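Local coordinates for protein alpha-glucosidase (PDB 5HQA) that hydrolyses alpha-glucosides as a calcium-binding glycoside hydrolase of family 97 that is activated by chloride, at residues Q60-Q65 / D78-V83; K102-G107 / S243-N248; E186-D191 / T226-I231; N250-L255 / L444-P449. One frame throughout, in Å; residues are numbered along the deposited sequence. Where two conformers were deposited one is given.

Interaction 1 (Q60-Q65 / D78-V83); sequences QSTNTQ and DQHNEV. With FMT (formic acid), chain I.
Asp78 pairs with Thr64 through two backbone bonds, Asp78 N to Thr64 O at 2.8 Å and Thr64 N to Asp78 O at 2.9 Å. On the same face the methyl CG2 of Thr62 comes up against the Asp78 carboxylate, 3.9 Å from its CG. Gln79 turns to the other face and lies alongside Asn63. Gln79 NE2 gives a 2.8 Å bond to Asn63 OD1, which sits in the Gln79 amide plane, although the donor stands 45° out of the Asn63 carbonyl plane and so misses the lone pairs. His80 returns to the face of Asp78, and a first torsion of 70° lays its ring along the strand between two carboxylates. His80 ND1 donates to the syn side of Asp78 OD1 (2.7 Å) and His80 NE2 to the anti side of Glu82 OE1 (3.2 Å). With both nitrogens donating, the ring is probably cationic. Thr62 OG1 approaches this ring obliquely, 3.3 Å from His80 CE1, and shares water 1 with Glu82 OE1. Asn81 faces Ser61, its ND2 held by Gln4 O. Glu82 runs beside Gln60; its OE2 is salt-bridged to Arg100, which also shares a formic acid molecule with Gln60 NE2. Alternating hydrogen-bonded and non-hydrogen-bonded pairs, on strands 166° apart, show an antiparallel ladder; since strands 53-67 and 75-89 are consecutive, it is a beta hairpin, with 53-67 an edge strand of a large antiparallel sheet.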
loop_
_atom_site.group_PDB
_atom_site.type_symbol
_atom_site.label_atom_id
_atom_site.label_comp_id
_atom_site.label_asym_id
_atom_site.label_seq_id
_atom_site.Cartn_x
_atom_site.Cartn_y
_atom_site.Cartn_z
ATOM N N GLN A 60 -2.711 31.004 -0.319
ATOM C CA GLN A 60 -2.529 30.788 -1.745
ATOM C C GLN A 60 -3.375 29.587 -2.140
ATOM O O GLN A 60 -4.057 28.986 -1.309
ATOM C CB GLN A 60 -1.051 30.615 -2.106
ATOM C CG GLN A 60 -0.332 29.494 -1.418
ATOM C CD GLN A 60 1.176 29.727 -1.393
ATOM O OE1 GLN A 60 1.767 30.157 -2.383
ATOM N NE2 GLN A 60 1.795 29.462 -0.251
ATOM N N SER A 61 -3.353 29.252 -3.422
ATOM C CA SER A 61 -4.242 28.201 -3.891
ATOM C C SER A 61 -3.663 27.585 -5.154
ATOM O O SER A 61 -2.799 28.169 -5.816
ATOM C CB SER A 61 -5.650 28.740 -4.151
ATOM O OG SER A 61 -5.611 29.747 -5.156
ATOM N N THR A 62 -4.177 26.400 -5.487
ATOM C CA THR A 62 -3.688 25.606 -6.601
ATOM C C THR A 62 -4.875 25.057 -7.373
ATOM O O THR A 62 -5.860 24.598 -6.780
ATOM C CB THR A 62 -2.800 24.448 -6.106
ATOM O OG1 THR A 62 -1.618 24.978 -5.491
ATOM C CG2 THR A 62 -2.395 23.521 -7.240
ATOM N N ASN A 63 -4.776 25.101 -8.698
ATOM C CA ASN A 63 -5.772 24.456 -9.556
ATOM C C ASN A 63 -5.017 23.947 -10.781
ATOM O O ASN A 63 -4.951 24.629 -11.805
ATOM C CB ASN A 63 -6.895 25.406 -9.946
ATOM C CG ASN A 63 -7.888 24.757 -10.878
ATOM O OD1 ASN A 63 -7.942 23.537 -10.988
ATOM N ND2 ASN A 63 -8.677 25.565 -11.558
ATOM N N THR A 64 -4.461 22.745 -10.667
ATOM C CA THR A 64 -3.602 22.226 -11.713
ATOM C C THR A 64 -3.838 20.727 -11.867
ATOM O O THR A 64 -4.659 20.129 -11.167
ATOM C CB THR A 64 -2.136 22.540 -11.405
ATOM O OG1 THR A 64 -1.344 22.224 -12.553
ATOM C CG2 THR A 64 -1.643 21.723 -10.216
ATOM N N GLN A 65 -3.118 20.122 -12.811
ATOM C CA GLN A 65 -3.181 18.683 -13.018
ATOM C C GLN A 65 -1.830 18.208 -13.533
ATOM O O GLN A 65 -1.060 18.982 -14.104
ATOM C CB GLN A 65 -4.298 18.307 -13.992
ATOM C CG GLN A 65 -4.067 18.798 -15.405
ATOM C CD GLN A 65 -5.166 18.354 -16.344
ATOM O OE1 GLN A 65 -6.354 18.508 -16.042
ATOM N NE2 GLN A 65 -4.780 17.773 -17.483
ATOM N N ASP A 78 -5.115 18.441 -9.001
ATOM C CA ASP A 78 -4.714 19.029 -7.720
ATOM C C ASP A 78 -5.435 20.370 -7.574
ATOM O O ASP A 78 -5.019 21.369 -8.164
ATOM C CB ASP A 78 -3.195 19.208 -7.648
ATOM C CG ASP A 78 -2.722 19.728 -6.283
ATOM O OD1 ASP A 78 -3.570 20.097 -5.443
ATOM O OD2 ASP A 78 -1.493 19.774 -6.047
ATOM N N GLN A 79 -6.510 20.400 -6.787
ATOM C CA GLN A 79 -7.238 21.637 -6.503
ATOM C C GLN A 79 -7.334 21.791 -4.996
ATOM O O GLN A 79 -7.979 20.974 -4.331
ATOM C CB GLN A 79 -8.632 21.621 -7.123
ATOM C CG GLN A 79 -8.609 21.603 -8.635
ATOM C CD GLN A 79 -9.980 21.366 -9.260
ATOM O OE1 GLN A 79 -10.823 20.657 -8.699
ATOM N NE2 GLN A 79 -10.202 21.954 -10.434
ATOM N N HIS A 80 -6.698 22.825 -4.452
ATOM C CA HIS A 80 -6.750 23.010 -3.011
ATOM C C HIS A 80 -6.525 24.476 -2.680
ATOM O O HIS A 80 -5.963 25.236 -3.474
ATOM C CB HIS A 80 -5.724 22.126 -2.278
ATOM C CG HIS A 80 -4.296 22.538 -2.483
ATOM N ND1 HIS A 80 -3.502 22.004 -3.479
ATOM C CD2 HIS A 80 -3.511 23.409 -1.802
ATOM C CE1 HIS A 80 -2.293 22.538 -3.409
ATOM N NE2 HIS A 80 -2.275 23.399 -2.404
ATOM N N ASN A 81 -7.002 24.867 -1.505
ATOM C CA ASN A 81 -6.606 26.125 -0.897
ATOM C C ASN A 81 -5.547 25.839 0.157
ATOM O O ASN A 81 -5.531 24.773 0.771
ATOM C CB ASN A 81 -7.799 26.846 -0.274
ATOM C CG ASN A 81 -8.786 27.322 -1.309
ATOM O OD1 ASN A 81 -8.394 27.795 -2.381
ATOM N ND2 ASN A 81 -10.075 27.195 -1.010
ATOM N N GLU A 82 -4.657 26.801 0.353
ATOM C CA GLU A 82 -3.474 26.610 1.173
ATOM C C GLU A 82 -3.329 27.797 2.111
ATOM O O GLU A 82 -3.592 28.937 1.719
ATOM C CB GLU A 82 -2.245 26.476 0.277
ATOM C CG GLU A 82 -0.932 26.152 0.960
ATOM C CD GLU A 82 0.148 25.822 -0.067
ATOM O OE1 GLU A 82 -0.208 25.465 -1.212
ATOM O OE2 GLU A 82 1.344 25.929 0.249
ATOM N N VAL A 83 -2.937 27.536 3.353
ATOM C CA VAL A 83 -2.562 28.615 4.259
ATOM C C VAL A 83 -1.332 28.182 5.038
ATOM O O VAL A 83 -1.241 27.042 5.502
ATOM C CB VAL A 83 -3.709 29.024 5.210
ATOM C CG1 VAL A 83 -4.035 27.911 6.208
ATOM C CG2 VAL A 83 -3.353 30.348 5.941
HETATM C C FMT I . 4.168 30.614 1.736
HETATM O O1 FMT I . 4.719 30.299 2.791
HETATM O O2 FMT I . 4.507 30.183 0.628
HETATM O O HOH W 1 -1.439 26.552 -3.364
#

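Interaction 2 (K102-G107 / S243-N248); sequences KAFDSG and SDIILN
Ser106 and Ser243 meet hydroxyl to hydroxyl, their OG atoms 2.8 Å apart in a hydrogen bond that either could donate. Beside them the end of Ile245 fits into the corner formed by Phe104 and the backbone of Gly107: Ile245 CD1 lies 3.6 Å from Phe104 CD2. Ile245 CG1 makes an off-centre CH-pi contact, 4.2 Å from the centroid of the Phe104 ring and 29° off its normal. Further along the helix, Asn248 CB reaches Phe104 CE1 at 4.1 Å, with the amide nearly parallel to the ring.

Several second-shell features set these groups. Ser243 OG, swung opposite its own backbone N (chi1 173°), also accepts from Ile245 N at 3.1 Å, an ST turn that leads into helix 245-248. On the other side a type I beta turn from Phe104 to Gly107 presents Ser106. Gly107 has a phi of 157°, where a CB would jam against the preceding carbonyl and crowd Ile245 CD1. Trp66 NE1 and Val77 O hold the Asn248 amide, and the His80 ring meets Phe104. Water 2 bridges Lys102 NZ and Asn248 O.

The join is therefore mainly apolar and buried. Among its polar groups the serine hydroxyls pair with each other, the Asn248 amide has its own partners, and Lys102 reaches the helix carbonyl through water.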
loop_
_atom_site.group_PDB
_atom_site.type_symbol
_atom_site.label_atom_id
_atom_site.label_comp_id
_atom_site.label_asym_id
_atom_site.label_seq_id
_atom_site.Cartn_x
_atom_site.Cartn_y
_atom_site.Cartn_z
ATOM N N LYS A 102 -3.161 22.349 3.597
ATOM C CA LYS A 102 -3.752 22.273 2.266
ATOM C C LYS A 102 -5.126 21.638 2.402
ATOM O O LYS A 102 -5.247 20.531 2.930
ATOM C CB LYS A 102 -2.872 21.468 1.307
ATOM C CG LYS A 102 -1.541 22.135 0.975
ATOM C CD LYS A 102 -0.743 21.311 -0.016
ATOM C CE LYS A 102 0.478 22.056 -0.523
ATOM N NZ LYS A 102 1.116 21.313 -1.655
ATOM N N ALA A 103 -6.159 22.339 1.941
ATOM C CA ALA A 103 -7.536 21.875 2.075
ATOM C C ALA A 103 -8.053 21.501 0.693
ATOM O O ALA A 103 -8.186 22.371 -0.179
ATOM C CB ALA A 103 -8.411 22.948 2.721
ATOM N N PHE A 104 -8.325 20.213 0.497
ATOM C CA PHE A 104 -8.932 19.665 -0.710
ATOM C C PHE A 104 -10.401 19.361 -0.446
ATOM O O PHE A 104 -10.831 19.245 0.704
ATOM C CB PHE A 104 -8.244 18.369 -1.147
ATOM C CG PHE A 104 -6.761 18.483 -1.341
ATOM C CD1 PHE A 104 -6.225 18.542 -2.626
ATOM C CD2 PHE A 104 -5.900 18.481 -0.250
ATOM C CE1 PHE A 104 -4.862 18.630 -2.820
ATOM C CE2 PHE A 104 -4.533 18.565 -0.432
ATOM C CZ PHE A 104 -4.013 18.643 -1.723
ATOM N N ASP A 105 -11.171 19.187 -1.524
ATOM C CA ASP A 105 -12.550 18.745 -1.334
ATOM C C ASP A 105 -12.631 17.376 -0.658
ATOM O O ASP A 105 -13.646 17.072 -0.027
ATOM C CB ASP A 105 -13.292 18.708 -2.665
ATOM C CG ASP A 105 -13.568 20.096 -3.206
ATOM O OD1 ASP A 105 -13.449 21.076 -2.433
ATOM O OD2 ASP A 105 -13.920 20.210 -4.400
ATOM N N SER A 106 -11.588 16.553 -0.755
ATOM C CA SER A 106 -11.617 15.213 -0.185
ATOM C C SER A 106 -10.840 15.080 1.121
ATOM O O SER A 106 -10.772 13.970 1.664
ATOM C CB SER A 106 -11.075 14.206 -1.202
ATOM O OG SER A 106 -9.742 14.529 -1.560
ATOM N N GLY A 107 -10.255 16.150 1.646
ATOM C CA GLY A 107 -9.511 16.030 2.886
ATOM C C GLY A 107 -8.490 17.139 3.044
ATOM O O GLY A 107 -8.417 18.071 2.241
ATOM N N SER A 243 -9.930 9.506 -3.683
ATOM C CA SER A 243 -9.129 10.709 -3.503
ATOM C C SER A 243 -7.685 10.485 -3.962
ATOM O O SER A 243 -7.137 9.389 -3.828
ATOM C CB SER A 243 -9.151 11.131 -2.032
ATOM O OG SER A 243 -8.259 12.206 -1.806
ATOM N N ASP A 244 -7.075 11.541 -4.515
ATOM C CA ASP A 244 -5.659 11.551 -4.874
ATOM C C ASP A 244 -4.803 12.325 -3.871
ATOM O O ASP A 244 -3.683 12.730 -4.202
ATOM C CB ASP A 244 -5.469 12.158 -6.264
ATOM C CG ASP A 244 -6.051 11.294 -7.367
ATOM O OD1 ASP A 244 -5.669 10.108 -7.474
ATOM O OD2 ASP A 244 -6.891 11.810 -8.137
ATOM N N ILE A 245 -5.306 12.552 -2.659
ATOM C CA ILE A 245 -4.632 13.480 -1.757
ATOM C C ILE A 245 -3.225 12.989 -1.410
ATOM O O ILE A 245 -2.283 13.787 -1.334
ATOM C CB ILE A 245 -5.495 13.729 -0.506
ATOM C CG1 ILE A 245 -4.900 14.853 0.336
ATOM C CG2 ILE A 245 -5.657 12.447 0.328
ATOM C CD1 ILE A 245 -5.815 15.273 1.462
ATOM N N ILE A 246 -3.039 11.673 -1.240
ATOM C CA ILE A 246 -1.713 11.180 -0.858
ATOM C C ILE A 246 -0.696 11.489 -1.953
ATOM O O ILE A 246 0.382 12.035 -1.686
ATOM C CB ILE A 246 -1.752 9.674 -0.535
ATOM C CG1 ILE A 246 -2.688 9.392 0.651
ATOM C CG2 ILE A 246 -0.342 9.168 -0.226
ATOM C CD1 ILE A 246 -2.342 10.178 1.918
ATOM N N LEU A 247 -1.022 11.159 -3.205
ATOM C CA LEU A 247 -0.112 11.489 -4.300
ATOM C C LEU A 247 0.101 12.990 -4.415
ATOM O O LEU A 247 1.225 13.447 -4.656
ATOM C CB LEU A 247 -0.646 10.948 -5.623
ATOM C CG LEU A 247 -0.559 9.437 -5.851
ATOM C CD1 LEU A 247 -1.308 9.097 -7.134
ATOM C CD2 LEU A 247 0.895 8.992 -5.942
ATOM N N ASN A 248 -0.973 13.775 -4.277
ATOM C CA ASN A 248 -0.861 15.219 -4.485
ATOM C C ASN A 248 0.033 15.889 -3.455
ATOM O O ASN A 248 0.533 16.993 -3.705
ATOM C CB ASN A 248 -2.242 15.869 -4.465
ATOM C CG ASN A 248 -2.886 15.883 -5.837
ATOM O OD1 ASN A 248 -2.193 16.006 -6.848
ATOM N ND2 ASN A 248 -4.207 15.754 -5.883
HETATM O O HOH W 2 -0.585 19.489 -3.413
#

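Interaction 3 (E186-D191 / T226-I231); sequences EAALVD and TPWRTI
Pro227 is the main bump: its CB sits over the pair of carbonyl oxygens Ala187 O and Ala188 O, 3.5 Å from each, and its CG reaches Leu189 CD1 at 3.6 Å. Ala188, with both backbone angles near +60°, turns the chain away from the strand here, which probably shapes this hollow. A smaller fit lies one residue back, where the methyl of Ala187 rests against both Trp228 CB (4.0 Å) and Thr230 CG2. The Trp228 ring presents its edge to Ala187 O and, at CD1, to the methyl of Ala188. Backbone bonds Ala187 N to Trp228 O and Trp228 N to Ala187 O close one antiparallel hydrogen-bonded pair. On the opposite face of the sheet Glu186 and Arg229 run side by side. Arg229, bent at its second torsion (73°), brings NH1 to Glu186 OE2 at 2.9 Å in a salt bridge. The acceptor lies near the guanidinium plane, whereas the nitrogen stands 41° out of the carboxylate plane. Water 3 joins Glu186 OE2 to Arg229 NH2, Thr226 CB covers part of one guanidinium face, and Arg229 NE is salt-bridged to Glu128 OE2. A leucine in place of Arg229 would probably leave the buried Glu186 carboxylate and that of Glu128 without the cation they share. Glu186 OE1 is also held by Lys440 and Met195 N, so opposite charges alternate and probably help keep the buried Glu186 and Arg229 ionised.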
loop_
_atom_site.group_PDB
_atom_site.type_symbol
_atom_site.label_atom_id
_atom_site.label_comp_id
_atom_site.label_asym_id
_atom_site.label_seq_id
_atom_site.Cartn_x
_atom_site.Cartn_y
_atom_site.Cartn_z
ATOM N N GLU A 186 -0.425 9.694 6.511
ATOM C CA GLU A 186 0.594 10.707 6.291
ATOM C C GLU A 186 1.137 10.564 4.874
ATOM O O GLU A 186 0.945 9.538 4.213
ATOM C CB GLU A 186 1.707 10.632 7.348
ATOM C CG GLU A 186 2.319 9.279 7.578
ATOM C CD GLU A 186 3.397 9.319 8.665
ATOM O OE1 GLU A 186 3.596 8.289 9.342
ATOM O OE2 GLU A 186 4.046 10.376 8.843
ATOM N N ALA A 187 1.804 11.614 4.399
ATOM C CA ALA A 187 2.321 11.617 3.040
ATOM C C ALA A 187 3.753 12.132 3.026
ATOM O O ALA A 187 4.109 13.028 3.801
ATOM C CB ALA A 187 1.438 12.473 2.109
ATOM N N ALA A 188 4.564 11.556 2.131
ATOM C CA ALA A 188 5.959 11.951 1.922
ATOM C C ALA A 188 6.783 11.743 3.193
ATOM O O ALA A 188 7.421 12.660 3.720
ATOM C CB ALA A 188 6.063 13.404 1.422
ATOM N N LEU A 189 6.780 10.501 3.676
ATOM C CA LEU A 189 7.528 10.154 4.887
ATOM C C LEU A 189 8.994 9.988 4.503
ATOM O O LEU A 189 9.408 8.929 4.021
ATOM C CB LEU A 189 6.958 8.893 5.525
ATOM C CG LEU A 189 7.706 8.324 6.730
ATOM C CD1 LEU A 189 7.862 9.357 7.850
ATOM C CD2 LEU A 189 6.969 7.081 7.238
ATOM N N VAL A 190 9.771 11.056 4.697
ATOM C CA VAL A 190 11.162 11.153 4.265
ATOM C C VAL A 190 11.994 11.664 5.432
ATOM O O VAL A 190 11.673 12.710 6.006
ATOM C CB VAL A 190 11.321 12.105 3.064
ATOM C CG1 VAL A 190 12.794 12.224 2.670
ATOM C CG2 VAL A 190 10.481 11.630 1.890
ATOM N N ASP A 191 13.062 10.938 5.773
ATOM C CA ASP A 191 13.993 11.338 6.837
ATOM C C ASP A 191 13.261 11.692 8.133
ATOM O O ASP A 191 13.518 12.718 8.767
ATOM C CB ASP A 191 14.879 12.505 6.390
ATOM C CG ASP A 191 15.992 12.796 7.385
ATOM O OD1 ASP A 191 16.500 11.821 7.986
ATOM O OD2 ASP A 191 16.341 13.985 7.591
ATOM N N THR A 226 8.263 18.395 8.821
ATOM C CA THR A 226 7.711 17.061 9.024
ATOM C C THR A 226 7.126 16.542 7.725
ATOM O O THR A 226 6.892 17.300 6.778
ATOM C CB THR A 226 6.624 17.089 10.095
ATOM O OG1 THR A 226 5.500 17.826 9.603
ATOM C CG2 THR A 226 7.137 17.707 11.399
ATOM N N PRO A 227 6.844 15.242 7.646
ATOM C CA PRO A 227 5.949 14.755 6.593
ATOM C C PRO A 227 4.576 15.391 6.752
ATOM O O PRO A 227 4.259 16.010 7.768
ATOM C CB PRO A 227 5.897 13.236 6.826
ATOM C CG PRO A 227 7.123 12.926 7.676
ATOM C CD PRO A 227 7.322 14.155 8.523
ATOM N N TRP A 228 3.745 15.230 5.729
ATOM C CA TRP A 228 2.366 15.684 5.822
ATOM C C TRP A 228 1.558 14.743 6.709
ATOM O O TRP A 228 1.724 13.527 6.655
ATOM C CB TRP A 228 1.740 15.743 4.427
ATOM C CG TRP A 228 2.387 16.758 3.548
ATOM C CD1 TRP A 228 3.462 16.573 2.725
ATOM C CD2 TRP A 228 2.004 18.134 3.412
ATOM N NE1 TRP A 228 3.774 17.758 2.085
ATOM C CE2 TRP A 228 2.894 18.727 2.488
ATOM C CE3 TRP A 228 0.995 18.919 3.983
ATOM C CZ2 TRP A 228 2.800 20.073 2.114
ATOM C CZ3 TRP A 228 0.904 20.265 3.615
ATOM C CH2 TRP A 228 1.802 20.824 2.695
ATOM N N ARG A 229 0.693 15.311 7.541
ATOM C CA ARG A 229 -0.341 14.559 8.248
ATOM C C ARG A 229 -1.628 14.726 7.453
ATOM O O ARG A 229 -1.971 15.853 7.081
ATOM C CB ARG A 229 -0.525 15.084 9.672
ATOM C CG ARG A 229 0.569 14.688 10.656
ATOM C CD ARG A 229 1.894 15.430 10.425
ATOM N NE ARG A 229 2.962 14.833 11.232
ATOM C CZ ARG A 229 3.600 13.711 10.901
ATOM N NH1 ARG A 229 3.296 13.070 9.769
ATOM N NH2 ARG A 229 4.545 13.227 11.703
ATOM N N THR A 230 -2.319 13.622 7.151
ATOM C CA THR A 230 -3.468 13.691 6.256
ATOM C C THR A 230 -4.738 13.243 6.962
ATOM O O THR A 230 -4.730 12.276 7.732
ATOM C CB THR A 230 -3.272 12.855 4.966
ATOM O OG1 THR A 230 -3.155 11.462 5.283
ATOM C CG2 THR A 230 -2.018 13.289 4.232
ATOM N N ILE A 231 -5.829 13.958 6.688
ATOM C CA ILE A 231 -7.150 13.640 7.215
ATOM C C ILE A 231 -8.104 13.622 6.029
ATOM O O ILE A 231 -8.532 14.680 5.554
ATOM C CB ILE A 231 -7.615 14.641 8.277
ATOM C CG1 ILE A 231 -6.553 14.781 9.381
ATOM C CG2 ILE A 231 -8.953 14.190 8.853
ATOM C CD1 ILE A 231 -6.818 15.937 10.353
HETATM O O HOH W 3 5.681 10.884 10.739
#

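Interaction 4 (N250-L255 / L444-P449); sequences NEPNKL and LRRTYP
The guanidinium of Arg446 lies with one face under the Glu251-Pro252 peptide, Pro252 N and Glu251 C being the atoms over it, while water 5 sits at its edge and links Arg446 NE to Asn253 N. This contact joins the linker leading from the N-terminal beta domain into the TIM-barrel domain to a barrel loop before strand 451-454, and an Asx turn shapes the linker: Asn253 OD1 accepts from Leu255 N at 2.7 Å. Arg446 also makes a cation-pi contact with Trp66. The Tyr448 ring carries Thr447 CG2 on one face, 3.5 Å above its plane and toward the rim, and meets Leu255 CD2 at its edge; Lys254 CD comes obliquely to its hydroxyl. Asn253 OD1 also abuts the proline ring, 3.2 Å from Pro449 CD, the two side chains crossing at about a right angle. With an alanine in place of Asn253, Leu255 N and Gly256 O would probably lose their side-chain partner and a gap would open beside Pro449. Leu255 CD1 packs on Pro449 CD at 3.8 Å. Lys254 N meets Thr447 O on a lone pair, at 2.8 Å and nearly straight (176°). With its hydroxyl beside its own backbone N (chi1 -45°), Thr447 donates OG1 to Glu251 O over 2.7 Å. Asn250 ND2 donates to Ile246 O, while water 4 donates to Asn250 OD1 and Thr447 OG1 and accepts from Glu251 N.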
loop_
_atom_site.group_PDB
_atom_site.type_symbol
_atom_site.label_atom_id
_atom_site.label_comp_id
_atom_site.label_asym_id
_atom_site.label_seq_id
_atom_site.Cartn_x
_atom_site.Cartn_y
_atom_site.Cartn_z
ATOM N N ASN A 250 2.904 14.642 -2.402
ATOM C CA ASN A 250 4.291 14.261 -2.615
ATOM C C ASN A 250 4.955 15.135 -3.674
ATOM O O ASN A 250 4.295 15.748 -4.521
ATOM C CB ASN A 250 4.382 12.791 -3.014
ATOM C CG ASN A 250 4.359 11.882 -1.812
ATOM O OD1 ASN A 250 5.412 11.504 -1.292
ATOM N ND2 ASN A 250 3.158 11.574 -1.320
ATOM N N GLU A 251 6.288 15.182 -3.609
ATOM C CA GLU A 251 7.062 15.951 -4.571
ATOM C C GLU A 251 6.999 15.292 -5.948
ATOM O O GLU A 251 6.862 14.069 -6.056
ATOM C CB GLU A 251 8.521 16.062 -4.134
ATOM C CG GLU A 251 8.746 16.770 -2.812
ATOM C CD GLU A 251 10.220 17.013 -2.535
ATOM O OE1 GLU A 251 10.803 17.943 -3.134
ATOM O OE2 GLU A 251 10.799 16.259 -1.727
ATOM N N PRO A 252 7.108 16.080 -7.017
ATOM C CA PRO A 252 7.100 15.493 -8.363
ATOM C C PRO A 252 8.290 14.570 -8.602
ATOM O O PRO A 252 9.339 14.672 -7.956
ATOM C CB PRO A 252 7.160 16.718 -9.287
ATOM C CG PRO A 252 6.694 17.856 -8.448
ATOM C CD PRO A 252 7.129 17.550 -7.047
ATOM N N ASN A 253 8.107 13.668 -9.566
ATOM C CA ASN A 253 9.112 12.715 -10.028
ATOM C C ASN A 253 10.511 13.318 -10.080
ATOM O O ASN A 253 10.744 14.329 -10.751
ATOM C CB ASN A 253 8.710 12.210 -11.418
ATOM C CG ASN A 253 9.787 11.354 -12.070
ATOM O OD1 ASN A 253 10.540 10.653 -11.394
ATOM N ND2 ASN A 253 9.857 11.406 -13.394
ATOM N N LYS A 254 11.449 12.680 -9.378
ATOM C CA LYS A 254 12.850 13.082 -9.378
ATOM C C LYS A 254 13.736 12.186 -10.237
ATOM O O LYS A 254 14.951 12.423 -10.303
ATOM C CB LYS A 254 13.395 13.099 -7.948
ATOM C CG LYS A 254 12.843 14.210 -7.063
ATOM C CD LYS A 254 13.518 14.183 -5.680
ATOM C CE LYS A 254 12.831 15.102 -4.671
ATOM N NZ LYS A 254 12.651 16.480 -5.183
ATOM N N LEU A 255 13.179 11.173 -10.902
ATOM C CA LEU A 255 13.989 10.199 -11.626
ATOM C C LEU A 255 13.996 10.420 -13.133
ATOM O O LEU A 255 14.559 9.602 -13.865
ATOM C CB LEU A 255 13.518 8.776 -11.306
ATOM C CG LEU A 255 13.684 8.344 -9.846
ATOM C CD1 LEU A 255 13.224 6.914 -9.659
ATOM C CD2 LEU A 255 15.134 8.498 -9.397
ATOM N N LEU A 444 5.293 8.008 -2.034
ATOM C CA LEU A 444 6.595 8.334 -2.601
ATOM C C LEU A 444 6.796 7.776 -4.011
ATOM O O LEU A 444 7.736 8.205 -4.692
ATOM C CB LEU A 444 7.703 7.839 -1.666
ATOM C CG LEU A 444 7.860 8.687 -0.404
ATOM C CD1 LEU A 444 8.670 7.945 0.648
ATOM C CD2 LEU A 444 8.530 10.009 -0.771
ATOM N N ARG A 445 5.939 6.853 -4.470
ATOM C CA ARG A 445 5.990 6.430 -5.869
ATOM C C ARG A 445 5.849 7.605 -6.836
ATOM O O ARG A 445 6.296 7.508 -7.984
ATOM C CB ARG A 445 4.895 5.388 -6.156
ATOM C CG ARG A 445 3.468 5.917 -5.932
ATOM C CD ARG A 445 2.422 4.813 -6.087
ATOM N NE ARG A 445 1.120 5.186 -5.524
ATOM C CZ ARG A 445 -0.008 5.326 -6.229
ATOM N NH1 ARG A 445 -0.026 5.141 -7.553
ATOM N NH2 ARG A 445 -1.139 5.646 -5.599
ATOM N N ARG A 446 5.228 8.710 -6.418
ATOM C CA ARG A 446 5.195 9.876 -7.294
ATOM C C ARG A 446 6.599 10.417 -7.516
ATOM O O ARG A 446 6.996 10.721 -8.648
ATOM C CB ARG A 446 4.301 10.969 -6.715
ATOM C CG ARG A 446 4.360 12.229 -7.584
ATOM C CD ARG A 446 3.540 13.368 -7.039
ATOM N NE ARG A 446 3.456 14.431 -8.028
ATOM C CZ ARG A 446 2.763 15.552 -7.862
ATOM N NH1 ARG A 446 2.086 15.756 -6.739
ATOM N NH2 ARG A 446 2.741 16.465 -8.823
ATOM N N THR A 447 7.366 10.533 -6.435
ATOM C CA THR A 447 8.701 11.115 -6.477
ATOM C C THR A 447 9.719 10.134 -7.046
ATOM O O THR A 447 10.650 10.540 -7.756
ATOM C CB THR A 447 9.104 11.532 -5.063
ATOM O OG1 THR A 447 8.006 12.222 -4.446
ATOM C CG2 THR A 447 10.320 12.437 -5.093
ATOM N N TYR A 448 9.558 8.848 -6.726
ATOM C CA TYR A 448 10.470 7.776 -7.132
ATOM C C TYR A 448 9.636 6.690 -7.789
ATOM O O TYR A 448 9.262 5.703 -7.143
ATOM C CB TYR A 448 11.246 7.225 -5.936
ATOM C CG TYR A 448 12.003 8.312 -5.226
ATOM C CD1 TYR A 448 13.208 8.785 -5.732
ATOM C CD2 TYR A 448 11.494 8.900 -4.079
ATOM C CE1 TYR A 448 13.901 9.803 -5.098
ATOM C CE2 TYR A 448 12.180 9.914 -3.438
ATOM C CZ TYR A 448 13.379 10.361 -3.954
ATOM O OH TYR A 448 14.053 11.372 -3.313
ATOM N N PRO A 449 9.316 6.848 -9.075
ATOM C CA PRO A 449 8.374 5.929 -9.721
ATOM C C PRO A 449 8.888 4.509 -9.898
ATOM O O PRO A 449 8.140 3.679 -10.426
ATOM C CB PRO A 449 8.126 6.590 -11.081
ATOM C CG PRO A 449 8.421 8.065 -10.840
ATOM C CD PRO A 449 9.564 8.058 -9.880
HETATM O O HOH W 4 7.518 13.176 -2.006
HETATM O O HOH W 5 5.304 13.768 -10.467
#

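How the interactions relate
From the N terminus, interaction 1 closes first, a hairpin of two long strands at the edge of the large antiparallel sheet. Strand 95-104 then adds to that hairpin, with Ala103 N probably bonded to Asn81 O, and leads into interaction 2, whose long loop returns at helix 245-248. Interaction 3 is nested within that loop; it pairs two inner strands of the same sheet and touches interaction 2 where Lys102 packs on Trp228. Interaction 4 follows in series: it closes a loop of nearly 190 residues and brings the linker after the helix against a TIM-barrel loop. Leu247 O probably bonds Arg446 NH1, and Ala188 packs on Asn250, so interactions 2 and 3 both abut this interdomain junction.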